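Local structure of C-X-C motif chemokine 13 (Homo sapiens, 7JNY) at residues L10-V15 with C39-I44; Q31-G36 with E43-K48. The protein attracts B lymphocytes as a secreted chemokine that binds the receptor CXCR5, and also binds heparin. All coordinates share one frame; numbering follows the deposited sequence.

Interaction 1. Residues L10-V15 with C39-I44; sequences LRCRCV and CPRKEI
E43 reaches from the start of strand 43-48 into the backbone of the CXC motif, where C12 and C14 flank R13, and its carboxylate takes two consecutive amides. E43 OE1 accepts R13 N at 2.7 Å through its syn lone pair, almost straight at 170°. E43 OE2 takes C14 N at 2.8 Å from the syn side but well out of the carboxylate plane. The glutamate chain, extended beyond CG, sets its carboxylate against the loop, and here the packing is tight: E43 OE2 also lies 3.1 Å from C14 CB, close to the sulfur that C14 commits to its disulfide with C55. Beside this grip the C12-C39 disulfide ties the segments covalently. C39 turns SG anti to its backbone N (chi1 -179°), out to the C12 sulfur, and CD of P40 packs on C12 SG at 3.6 Å. R41 lies over C12 SG, the sulfur under one guanidinium face but offset toward the rim, while NH2 donates in its own plane to C14 O at 3.0 Å, nearly along the C=O axis.

Toward L10 the contact slackens. L10 O and C39 N are joined through a water, which accepts from the amide at 2.9 Å and donates to the carbonyl at 3.2 Å; the side chains of L10 and R11 point away, and that of R13 leads off to a cation-pi contact with Y6. A buried carboxylate gripped by two amides is likely to remain ionised, so that the disulfide and this anion together fix the CXC segment, characteristic of the chemokine fold, against the sheet.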
# COMPACT_ATOMS: atom_id res chain seq x y z
N LEU A 10 -7.90 -12.60 -7.02
CA LEU A 10 -9.25 -12.48 -6.48
C LEU A 10 -9.88 -11.19 -6.97
O LEU A 10 -9.24 -10.36 -7.61
CB LEU A 10 -9.24 -12.53 -4.95
CG LEU A 10 -8.67 -13.83 -4.35
CD1 LEU A 10 -8.53 -13.71 -2.83
CD2 LEU A 10 -9.51 -15.06 -4.71
N ARG A 11 -11.18 -11.07 -6.70
CA ARG A 11 -11.95 -9.89 -7.01
C ARG A 11 -11.44 -8.69 -6.20
O ARG A 11 -10.79 -8.85 -5.16
CB ARG A 11 -13.43 -10.17 -6.71
CG ARG A 11 -14.03 -11.30 -7.58
CD ARG A 11 -15.48 -11.66 -7.20
NE ARG A 11 -16.07 -12.62 -8.13
CZ ARG A 11 -16.52 -12.34 -9.34
NH1 ARG A 11 -16.56 -11.10 -9.80
NH2 ARG A 11 -16.95 -13.32 -10.13
N CYS A 12 -11.73 -7.49 -6.71
CA CYS A 12 -11.31 -6.26 -6.07
C CYS A 12 -11.83 -6.19 -4.63
O CYS A 12 -12.94 -6.62 -4.34
CB CYS A 12 -11.79 -5.04 -6.84
SG CYS A 12 -11.24 -4.91 -8.53
N ARG A 13 -11.02 -5.62 -3.72
CA ARG A 13 -11.47 -5.42 -2.35
C ARG A 13 -11.97 -4.01 -2.09
O ARG A 13 -12.72 -3.80 -1.12
CB ARG A 13 -10.34 -5.71 -1.34
CG ARG A 13 -9.61 -7.03 -1.47
CD ARG A 13 -8.68 -7.22 -0.26
NE ARG A 13 -7.90 -8.45 -0.36
CZ ARG A 13 -6.94 -8.81 0.49
NH1 ARG A 13 -6.63 -8.07 1.55
NH2 ARG A 13 -6.26 -9.93 0.26
N CYS A 14 -11.56 -3.04 -2.89
CA CYS A 14 -11.85 -1.63 -2.65
C CYS A 14 -12.96 -1.12 -3.56
O CYS A 14 -12.99 -1.44 -4.75
CB CYS A 14 -10.60 -0.79 -2.85
SG CYS A 14 -9.23 -1.30 -1.80
N VAL A 15 -13.84 -0.32 -3.00
CA VAL A 15 -14.91 0.34 -3.75
C VAL A 15 -14.66 1.82 -3.91
O VAL A 15 -15.44 2.51 -4.57
CB VAL A 15 -16.27 0.08 -3.09
CG1 VAL A 15 -16.38 0.87 -1.80
CG2 VAL A 15 -17.37 0.43 -4.05
N CYS A 39 -9.17 -8.63 -10.56
CA CYS A 39 -9.37 -7.22 -10.26
C CYS A 39 -8.56 -6.44 -11.28
O CYS A 39 -7.33 -6.62 -11.37
CB CYS A 39 -8.93 -6.88 -8.83
SG CYS A 39 -9.22 -5.15 -8.45
N PRO A 40 -9.18 -5.56 -12.08
CA PRO A 40 -8.45 -4.91 -13.18
C PRO A 40 -7.65 -3.70 -12.76
O PRO A 40 -7.18 -2.97 -13.64
CB PRO A 40 -9.60 -4.49 -14.12
CG PRO A 40 -10.72 -4.18 -13.17
CD PRO A 40 -10.61 -5.22 -12.07
N ARG A 41 -7.49 -3.45 -11.47
CA ARG A 41 -6.69 -2.33 -10.98
C ARG A 41 -5.84 -2.79 -9.79
O ARG A 41 -6.25 -3.64 -9.00
CB ARG A 41 -7.54 -1.17 -10.53
CG ARG A 41 -8.56 -1.56 -9.47
CD ARG A 41 -9.48 -0.38 -9.15
NE ARG A 41 -10.57 -0.73 -8.25
CZ ARG A 41 -11.72 -1.27 -8.63
NH1 ARG A 41 -11.94 -1.58 -9.91
NH2 ARG A 41 -12.67 -1.52 -7.72
N LYS A 42 -4.66 -2.20 -9.67
CA LYS A 42 -3.85 -2.41 -8.49
C LYS A 42 -4.51 -1.77 -7.29
O LYS A 42 -5.03 -0.66 -7.38
CB LYS A 42 -2.46 -1.80 -8.70
CG LYS A 42 -1.54 -1.83 -7.49
CD LYS A 42 -0.18 -1.43 -8.02
CE LYS A 42 0.88 -1.38 -6.94
NZ LYS A 42 2.10 -0.76 -7.55
N GLU A 43 -4.53 -2.48 -6.16
CA GLU A 43 -5.11 -1.94 -4.94
C GLU A 43 -4.00 -1.83 -3.89
O GLU A 43 -3.04 -2.60 -3.90
CB GLU A 43 -6.25 -2.80 -4.43
CG GLU A 43 -7.42 -2.86 -5.43
CD GLU A 43 -8.67 -3.51 -4.84
OE1 GLU A 43 -8.54 -4.61 -4.27
OE2 GLU A 43 -9.73 -2.92 -4.96
N ILE A 44 -4.10 -0.81 -3.04
CA ILE A 44 -3.13 -0.59 -1.96
C ILE A 44 -3.95 -0.28 -0.73
O ILE A 44 -4.69 0.72 -0.70
CB ILE A 44 -2.14 0.55 -2.25
CG1 ILE A 44 -1.33 0.28 -3.53
CG2 ILE A 44 -1.22 0.74 -1.03
CD1 ILE A 44 -0.17 1.26 -3.80
O HOH W 1 -6.82 -10.16 -9.72

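Interaction 2. Residues Q31-G36 with E43-K48; sequences QILPRG and EIIVWK
Q31 and I45 face each other as a hydrogen-bonded antiparallel pair, with Q31 N to I45 O and I45 N to Q31 O both 2.8 Å long. L33 and E43 repeat the pattern two residues further along, L33 N meeting E43 O nearly straight at 174°. Between them I32 and I44 form a non-hydrogen-bonded pair, and beside it I44 CA makes a CA-H...O contact of 3.3 Å with Q31 O. The pairing is that of the central hairpin of the chemokine sheet.

On the face of Q31, L33 and I45, L33 CD1 meets I45 CD1 at 4.0 Å, and beyond them the indole of W47 reaches back to Q31. Its NE1 donates to Q31 OE1 at 3.0 Å, but the donor stands above the amide plane rather than on a lone pair; OE1 lies at the indole edge, near the ring plane, with the amide turned 75° from the ring. With CG beside the backbone N (chi1 -62°) and the chain extended from there, Q31 carries its amide past I45, whose CB lies 3.9 Å from Q31 OE1. The stronger polar partner of this amide is E4 of strand 2-5, whose OE1 takes NE2. The indole in turn has a cation-pi contact with R29 and touches I53. A leucine in place of W47 would probably leave Q31 OE1 without its indole donor and R29 without its cation-pi partner.

On the other face I32 and I44 pack loosely on each other, CG1 to CG1 4.4 Å, and turn to M67 and I63 of helix 61-72. One face thus bears the hydrophobic seat of the helix, while the other carries a short chain of polar contacts, W47 to the Q31 amide to E4.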
# COMPACT_ATOMS: atom_id res chain seq x y z
N GLN A 31 -0.82 -3.27 2.32
CA GLN A 31 -1.11 -4.46 1.53
C GLN A 31 -1.21 -4.05 0.08
O GLN A 31 -2.00 -3.16 -0.27
CB GLN A 31 -2.41 -5.11 1.96
CG GLN A 31 -2.40 -5.59 3.39
CD GLN A 31 -3.71 -6.21 3.76
OE1 GLN A 31 -4.76 -5.70 3.41
NE2 GLN A 31 -3.66 -7.31 4.50
N ILE A 32 -0.42 -4.67 -0.78
CA ILE A 32 -0.44 -4.36 -2.20
C ILE A 32 -1.01 -5.57 -2.92
O ILE A 32 -0.51 -6.69 -2.75
CB ILE A 32 0.96 -4.02 -2.73
CG1 ILE A 32 1.46 -2.78 -1.99
CG2 ILE A 32 0.93 -3.71 -4.20
CD1 ILE A 32 2.75 -2.31 -2.52
N LEU A 33 -2.04 -5.33 -3.72
CA LEU A 33 -2.62 -6.37 -4.57
C LEU A 33 -2.45 -5.96 -6.02
O LEU A 33 -3.25 -5.17 -6.54
CB LEU A 33 -4.09 -6.56 -4.21
CG LEU A 33 -4.27 -6.95 -2.75
CD1 LEU A 33 -4.78 -5.75 -2.00
CD2 LEU A 33 -5.24 -8.12 -2.62
N PRO A 34 -1.40 -6.44 -6.69
CA PRO A 34 -1.26 -6.16 -8.11
C PRO A 34 -2.50 -6.60 -8.86
O PRO A 34 -3.19 -7.54 -8.48
CB PRO A 34 -0.02 -6.96 -8.52
CG PRO A 34 0.26 -7.88 -7.42
CD PRO A 34 -0.40 -7.39 -6.19
N ARG A 35 -2.80 -5.90 -9.93
CA ARG A 35 -3.95 -6.24 -10.68
C ARG A 35 -3.72 -7.52 -11.38
O ARG A 35 -2.62 -7.96 -11.68
CB ARG A 35 -4.29 -5.18 -11.67
CG ARG A 35 -3.27 -4.91 -12.67
CD ARG A 35 -3.90 -4.26 -13.89
NE ARG A 35 -2.98 -3.41 -14.60
CZ ARG A 35 -2.58 -3.63 -15.83
NH1 ARG A 35 -3.01 -4.69 -16.50
NH2 ARG A 35 -1.72 -2.82 -16.40
N GLY A 36 -4.79 -8.15 -11.92
CA GLY A 36 -4.69 -9.41 -12.60
C GLY A 36 -6.02 -9.65 -13.27
O GLY A 36 -6.73 -8.70 -13.64
N GLU A 43 -4.53 -2.48 -6.16
CA GLU A 43 -5.11 -1.94 -4.94
C GLU A 43 -4.00 -1.83 -3.89
O GLU A 43 -3.04 -2.60 -3.90
CB GLU A 43 -6.25 -2.80 -4.43
CG GLU A 43 -7.42 -2.86 -5.43
CD GLU A 43 -8.67 -3.51 -4.84
OE1 GLU A 43 -8.54 -4.61 -4.27
OE2 GLU A 43 -9.73 -2.92 -4.96
N ILE A 44 -4.10 -0.81 -3.04
CA ILE A 44 -3.13 -0.59 -1.96
C ILE A 44 -3.95 -0.28 -0.73
O ILE A 44 -4.69 0.72 -0.70
CB ILE A 44 -2.14 0.55 -2.25
CG1 ILE A 44 -1.33 0.28 -3.53
CG2 ILE A 44 -1.22 0.74 -1.03
CD1 ILE A 44 -0.17 1.26 -3.80
N ILE A 45 -3.87 -1.14 0.28
CA ILE A 45 -4.68 -0.99 1.49
C ILE A 45 -3.75 -0.68 2.66
O ILE A 45 -2.81 -1.43 2.93
CB ILE A 45 -5.51 -2.25 1.76
CG1 ILE A 45 -6.38 -2.55 0.52
CG2 ILE A 45 -6.35 -2.05 2.99
CD1 ILE A 45 -7.11 -3.85 0.59
N VAL A 46 -4.01 0.42 3.34
CA VAL A 46 -3.17 0.88 4.45
C VAL A 46 -3.88 0.64 5.77
O VAL A 46 -5.00 1.13 5.99
CB VAL A 46 -2.81 2.37 4.30
CG1 VAL A 46 -2.00 2.84 5.52
CG2 VAL A 46 -2.04 2.59 3.01
N TRP A 47 -3.22 -0.11 6.66
CA TRP A 47 -3.76 -0.40 7.99
C TRP A 47 -3.15 0.58 8.96
O TRP A 47 -1.95 0.51 9.25
CB TRP A 47 -3.45 -1.83 8.41
CG TRP A 47 -4.14 -2.78 7.56
CD1 TRP A 47 -4.00 -2.91 6.21
CD2 TRP A 47 -5.14 -3.69 7.97
NE1 TRP A 47 -4.83 -3.90 5.76
CE2 TRP A 47 -5.55 -4.39 6.81
CE3 TRP A 47 -5.74 -4.00 9.20
CZ2 TRP A 47 -6.53 -5.38 6.85
CZ3 TRP A 47 -6.70 -4.99 9.24
CH2 TRP A 47 -7.09 -5.67 8.07
N LYS A 48 -3.98 1.48 9.48
CA LYS A 48 -3.50 2.55 10.32
C LYS A 48 -3.51 2.16 11.79
O LYS A 48 -4.22 1.25 12.22
CB LYS A 48 -4.31 3.83 10.11
CG LYS A 48 -3.99 4.48 8.77
CD LYS A 48 -4.96 5.58 8.34
CE LYS A 48 -5.13 6.70 9.36
NZ LYS A 48 -6.13 7.70 8.87

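Interactions 1 and 2 share E43 and I44, and their centres lie about 8 Å apart. E43 serves interaction 2 with its backbone and interaction 1 with its side chain, so the hairpin register probably helps decide where residues 10-15 are held. R13 spans the two as well, its NE packing 3.5 Å from L33 CD2 and its NH1 lying 3.5 Å from Q31 OE1. At the turn end, R35 packs against residues 39-44, with its CB 3.4 Å from R41 C. C55, the disulfide partner of C14, lies on strand 53-56, which pairs with the far side of strand 43-48 from strand 27-33, so residues 10-15 are tied to the sheet beyond the hairpin too.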